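PDB 4KF8: Nup188 from Myceliophthora thermophila, which is a scaffold nucleoporin that probably helps to build the nuclear pore complex and shares structural and functional properties with nuclear transport receptors. Local coordinates for residues Trp315-Leu328 with Ala367-Ala379. Sequence-based numbering, arbitrary orientation.
Sequences WDSGAVLENVEFWL and AVGLLEGIRDVLA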
loop_
_atom_site.group_PDB
_atom_site.type_symbol
_atom_site.label_atom_id
_atom_site.label_comp_id
_atom_site.label_asym_id
_atom_site.label_seq_id
_atom_site.Cartn_x
_atom_site.Cartn_y
_atom_site.Cartn_z
ATOM N N TRP A 315 21.261 -8.621 0.843
ATOM C CA TRP A 315 20.321 -8.809 1.937
ATOM C C TRP A 315 20.559 -10.163 2.598
ATOM O O TRP A 315 20.213 -11.201 2.038
ATOM C CB TRP A 315 18.882 -8.708 1.425
ATOM C CG TRP A 315 17.865 -8.563 2.514
ATOM C CD1 TRP A 315 17.755 -7.529 3.396
ATOM C CD2 TRP A 315 16.804 -9.472 2.827
ATOM N NE1 TRP A 315 16.698 -7.741 4.245
ATOM C CE2 TRP A 315 16.097 -8.926 3.917
ATOM C CE3 TRP A 315 16.385 -10.694 2.295
ATOM C CZ2 TRP A 315 14.996 -9.560 4.484
ATOM C CZ3 TRP A 315 15.291 -11.322 2.860
ATOM C CH2 TRP A 315 14.609 -10.755 3.942
ATOM N N ASP A 316 21.157 -10.142 3.786
ATOM C CA ASP A 316 21.515 -11.370 4.493
ATOM C C ASP A 316 20.284 -12.173 4.908
ATOM O O ASP A 316 19.609 -11.835 5.875
ATOM C CB ASP A 316 22.381 -11.053 5.717
ATOM C CG ASP A 316 22.965 -12.299 6.362
ATOM O OD1 ASP A 316 23.056 -13.342 5.680
ATOM O OD2 ASP A 316 23.342 -12.232 7.550
ATOM N N SER A 317 20.008 -13.240 4.165
ATOM C CA SER A 317 18.883 -14.121 4.456
ATOM C C SER A 317 19.146 -14.928 5.720
ATOM O O SER A 317 18.231 -15.184 6.506
ATOM C CB SER A 317 18.647 -15.083 3.291
ATOM O OG SER A 317 18.494 -14.387 2.070
ATOM N N GLY A 318 20.401 -15.329 5.899
ATOM C CA GLY A 318 20.798 -16.183 7.003
ATOM C C GLY A 318 20.453 -15.626 8.369
ATOM O O GLY A 318 19.929 -16.343 9.223
ATOM N N ALA A 319 20.746 -14.346 8.575
ATOM C CA ALA A 319 20.445 -13.691 9.839
ATOM C C ALA A 319 18.941 -13.636 10.075
ATOM O O ALA A 319 18.476 -13.830 11.195
ATOM C CB ALA A 319 21.039 -12.296 9.872
ATOM N N VAL A 320 18.187 -13.381 9.010
ATOM C CA VAL A 320 16.735 -13.266 9.101
ATOM C C VAL A 320 16.083 -14.555 9.606
ATOM O O VAL A 320 15.259 -14.522 10.522
ATOM C CB VAL A 320 16.117 -12.862 7.746
ATOM C CG1 VAL A 320 14.600 -12.915 7.813
ATOM C CG2 VAL A 320 16.589 -11.476 7.346
ATOM N N LEU A 321 16.462 -15.681 9.007
ATOM C CA LEU A 321 15.947 -16.990 9.403
ATOM C C LEU A 321 16.125 -17.248 10.896
ATOM O O LEU A 321 15.170 -17.590 11.595
ATOM C CB LEU A 321 16.635 -18.098 8.603
ATOM C CG LEU A 321 16.196 -18.283 7.152
ATOM C CD1 LEU A 321 17.404 -18.446 6.242
ATOM C CD2 LEU A 321 15.268 -19.483 7.030
ATOM N N GLU A 322 17.354 -17.079 11.374
ATOM C CA GLU A 322 17.674 -17.284 12.781
ATOM C C GLU A 322 16.897 -16.321 13.675
ATOM O O GLU A 322 16.395 -16.712 14.729
ATOM C CB GLU A 322 19.179 -17.127 13.006
ATOM C CG GLU A 322 20.027 -18.123 12.225
ATOM C CD GLU A 322 21.496 -17.753 12.207
ATOM O OE1 GLU A 322 21.833 -16.630 12.639
ATOM O OE2 GLU A 322 22.314 -18.584 11.759
ATOM N N ASN A 323 16.800 -15.066 13.245
ATOM C CA ASN A 323 16.031 -14.057 13.966
ATOM C C ASN A 323 14.562 -14.447 14.067
ATOM O O ASN A 323 13.920 -14.221 15.091
ATOM C CB ASN A 323 16.164 -12.690 13.295
ATOM C CG ASN A 323 17.547 -12.098 13.442
ATOM O OD1 ASN A 323 18.491 -12.780 13.844
ATOM N ND2 ASN A 323 17.677 -10.823 13.106
ATOM N N VAL A 324 14.044 -15.046 13.001
ATOM C CA VAL A 324 12.648 -15.465 12.958
ATOM C C VAL A 324 12.372 -16.598 13.944
ATOM O O VAL A 324 11.383 -16.565 14.678
ATOM C CB VAL A 324 12.233 -15.892 11.530
ATOM C CG1 VAL A 324 11.010 -16.791 11.571
ATOM C CG2 VAL A 324 11.974 -14.667 10.660
ATOM N N GLU A 325 13.261 -17.587 13.965
ATOM C CA GLU A 325 13.101 -18.752 14.831
ATOM C C GLU A 325 13.083 -18.383 16.312
ATOM O O GLU A 325 12.289 -18.925 17.082
ATOM C CB GLU A 325 14.198 -19.783 14.559
ATOM C CG GLU A 325 14.189 -20.356 13.145
ATOM C CD GLU A 325 12.994 -21.255 12.873
ATOM O OE1 GLU A 325 12.292 -21.634 13.835
ATOM O OE2 GLU A 325 12.758 -21.584 11.690
ATOM N N PHE A 326 13.952 -17.458 16.708
ATOM C CA PHE A 326 14.027 -17.036 18.105
ATOM C C PHE A 326 12.953 -16.010 18.467
ATOM O O PHE A 326 12.984 -15.417 19.545
ATOM C CB PHE A 326 15.426 -16.519 18.451
ATOM C CG PHE A 326 16.455 -17.607 18.576
ATOM C CD1 PHE A 326 16.068 -18.923 18.777
ATOM C CD2 PHE A 326 17.807 -17.317 18.493
ATOM C CE1 PHE A 326 17.010 -19.930 18.893
ATOM C CE2 PHE A 326 18.755 -18.321 18.608
ATOM C CZ PHE A 326 18.356 -19.629 18.808
ATOM N N TRP A 327 12.010 -15.808 17.555
ATOM C CA TRP A 327 10.803 -15.045 17.844
ATOM C C TRP A 327 9.604 -15.981 17.782
ATOM O O TRP A 327 8.574 -15.734 18.408
ATOM C CB TRP A 327 10.618 -13.893 16.852
ATOM C CG TRP A 327 11.317 -12.623 17.242
ATOM C CD1 TRP A 327 12.330 -12.005 16.571
ATOM C CD2 TRP A 327 11.049 -11.817 18.397
ATOM N NE1 TRP A 327 12.710 -10.862 17.235
ATOM C CE2 TRP A 327 11.940 -10.726 18.360
ATOM C CE3 TRP A 327 10.144 -11.912 19.459
ATOM C CZ2 TRP A 327 11.952 -9.738 19.342
ATOM C CZ3 TRP A 327 10.158 -10.931 20.432
ATOM C CH2 TRP A 327 11.056 -9.858 20.367
ATOM N N LEU A 328 9.749 -17.060 17.018
ATOM C CA LEU A 328 8.699 -18.062 16.894
ATOM C C LEU A 328 8.611 -18.917 18.152
ATOM O O LEU A 328 7.523 -19.302 18.583
ATOM C CB LEU A 328 8.950 -18.952 15.675
ATOM C CG LEU A 328 8.118 -18.653 14.427
ATOM C CD1 LEU A 328 8.481 -19.589 13.286
ATOM C CD2 LEU A 328 6.637 -18.752 14.749
ATOM N N ALA A 367 0.955 -11.766 13.538
ATOM C CA ALA A 367 2.400 -11.661 13.686
ATOM C C ALA A 367 3.043 -13.022 13.467
ATOM O O ALA A 367 4.092 -13.126 12.834
ATOM C CB ALA A 367 2.758 -11.114 15.057
ATOM N N VAL A 368 2.409 -14.065 13.995
ATOM C CA VAL A 368 2.876 -15.430 13.780
ATOM C C VAL A 368 2.782 -15.782 12.302
ATOM O O VAL A 368 3.731 -16.305 11.723
ATOM C CB VAL A 368 2.076 -16.455 14.619
ATOM C CG1 VAL A 368 2.249 -17.862 14.067
ATOM C CG2 VAL A 368 2.503 -16.398 16.078
ATOM N N GLY A 369 1.639 -15.468 11.697
ATOM C CA GLY A 369 1.394 -15.766 10.297
ATOM C C GLY A 369 2.441 -15.214 9.349
ATOM O O GLY A 369 2.867 -15.899 8.417
ATOM N N LEU A 370 2.863 -13.976 9.588
ATOM C CA LEU A 370 3.857 -13.330 8.734
ATOM C C LEU A 370 5.222 -14.010 8.797
ATOM O O LEU A 370 5.680 -14.581 7.811
ATOM C CB LEU A 370 3.988 -11.844 9.078
ATOM C CG LEU A 370 2.866 -10.937 8.567
ATOM C CD1 LEU A 370 3.057 -9.509 9.057
ATOM C CD2 LEU A 370 2.795 -10.981 7.048
ATOM N N LEU A 371 5.867 -13.957 9.959
ATOM C CA LEU A 371 7.223 -14.484 10.095
ATOM C C LEU A 371 7.316 -16.008 9.960
ATOM O O LEU A 371 8.410 -16.561 9.862
ATOM C CB LEU A 371 7.890 -13.988 11.389
ATOM C CG LEU A 371 7.132 -14.082 12.717
ATOM C CD1 LEU A 371 7.160 -15.490 13.276
ATOM C CD2 LEU A 371 7.685 -13.098 13.737
ATOM N N GLU A 372 6.166 -16.677 9.951
ATOM C CA GLU A 372 6.115 -18.109 9.682
ATOM C C GLU A 372 6.286 -18.346 8.185
ATOM O O GLU A 372 6.914 -19.319 7.764
ATOM C CB GLU A 372 4.785 -18.696 10.156
ATOM C CG GLU A 372 4.694 -20.208 10.083
ATOM C CD GLU A 372 3.313 -20.727 10.447
ATOM O OE1 GLU A 372 3.227 -21.761 11.141
ATOM O OE2 GLU A 372 2.313 -20.102 10.034
ATOM N N GLY A 373 5.720 -17.445 7.386
ATOM C CA GLY A 373 5.846 -17.504 5.942
ATOM C C GLY A 373 7.239 -17.127 5.471
ATOM O O GLY A 373 7.719 -17.633 4.457
ATOM N N ILE A 374 7.886 -16.232 6.211
ATOM C CA ILE A 374 9.257 -15.835 5.918
ATOM C C ILE A 374 10.181 -17.036 6.070
ATOM O O ILE A 374 11.186 -17.160 5.369
ATOM C CB ILE A 374 9.728 -14.702 6.853
ATOM C CG1 ILE A 374 8.757 -13.521 6.791
ATOM C CG2 ILE A 374 11.142 -14.258 6.495
ATOM C CD1 ILE A 374 9.122 -12.381 7.712
ATOM N N ARG A 375 9.822 -17.925 6.990
ATOM C CA ARG A 375 10.565 -19.161 7.199
ATOM C C ARG A 375 10.432 -20.078 5.987
ATOM O O ARG A 375 11.418 -20.636 5.514
ATOM C CB ARG A 375 10.062 -19.869 8.458
ATOM C CG ARG A 375 10.728 -21.206 8.744
ATOM C CD ARG A 375 10.046 -21.902 9.910
ATOM N NE ARG A 375 8.594 -21.902 9.753
ATOM C CZ ARG A 375 7.916 -22.817 9.069
ATOM N NH1 ARG A 375 8.563 -23.814 8.477
ATOM N NH2 ARG A 375 6.595 -22.737 8.975
ATOM N N ASP A 376 9.208 -20.222 5.491
ATOM C CA ASP A 376 8.929 -21.076 4.340
ATOM C C ASP A 376 9.673 -20.601 3.097
ATOM O O ASP A 376 10.325 -21.393 2.414
ATOM C CB ASP A 376 7.426 -21.113 4.051
ATOM C CG ASP A 376 6.613 -21.611 5.232
ATOM O OD1 ASP A 376 7.112 -22.484 5.974
ATOM O OD2 ASP A 376 5.474 -21.128 5.415
ATOM N N VAL A 377 9.570 -19.307 2.811
ATOM C CA VAL A 377 10.209 -18.717 1.639
ATOM C C VAL A 377 11.719 -18.939 1.629
ATOM O O VAL A 377 12.259 -19.567 0.716
ATOM C CB VAL A 377 9.926 -17.203 1.550
ATOM C CG1 VAL A 377 10.799 -16.555 0.487
ATOM C CG2 VAL A 377 8.452 -16.953 1.269
ATOM N N LEU A 378 12.392 -18.437 2.659
ATOM C CA LEU A 378 13.850 -18.483 2.730
ATOM C C LEU A 378 14.418 -19.902 2.773
ATOM O O LEU A 378 15.608 -20.103 2.541
ATOM C CB LEU A 378 14.351 -17.682 3.936
ATOM C CG LEU A 378 14.156 -16.166 3.894
ATOM C CD1 LEU A 378 14.575 -15.542 5.212
ATOM C CD2 LEU A 378 14.946 -15.563 2.749
ATOM N N ALA A 379 13.562 -20.876 3.069
ATOM C CA ALA A 379 13.980 -22.273 3.148
ATOM C C ALA A 379 14.302 -22.843 1.770
ATOM O O ALA A 379 15.002 -23.851 1.651
ATOM C CB ALA A 379 12.909 -23.109 3.833
#
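The indole of Trp315, the guanidinium of Arg375 and the carboxylate of Glu325 are flat groups that meet the opposite helix. Trp315 carries CG2 of Val320, from its own segment, over one face, 3.7 Å above the plane and set off toward the ring's periphery, while CD2 of Leu378 approaches the ring obliquely; its NE1 is hydrogen-bonded to Ser252 OG. Arg375 has CG of Glu372 in plane at its guanidinium edge, and CD1 of Leu328 comes to it at a slant. The carboxylate of Glu325 is turned 61° from the guanidinium plane and meets the aliphatic part of the arginine, OE2 lying 3.3 Å from Arg375 CD. With OE2 4.6 Å from Arg375 NE, these charges probably share at most a long-range attraction; Asp376 OD1, 3.1 Å from Arg375 NH2 but well out of the guanidinium plane, forms a salt bridge by charge alone.

The apolar seam follows the register of the two helices. At one end Leu378 divides its branches: CD2 reaches Ser317, and CD1 lies 3.7 Å from Val320 CG1, the two side chains crossing nearly at right angles. Leu321 lies against both CB and CD1 of Leu378. Midway, Val324 directs CG1, set opposite its backbone N (chi1 159°), at the backbone O of Leu371, with Leu371 CB beside it, and CG2 at Ile374 CG2. At the far end Leu328 and Leu371 run alongside one another, pointing opposite ways, with Leu328 CG 3.5 Å from Leu371 CD1. Val320 and Leu371 also touch helix 284-303, so the seam continues into the surrounding bundle.

Segment axes approaching to 9.6 Å, 140° apart, define roughly antiparallel helices packed through aliphatic side chains. This joins helix 317-328 to the chain's last helix, 362-378, consistent with the helical-repeat architecture of scaffold nucleoporins.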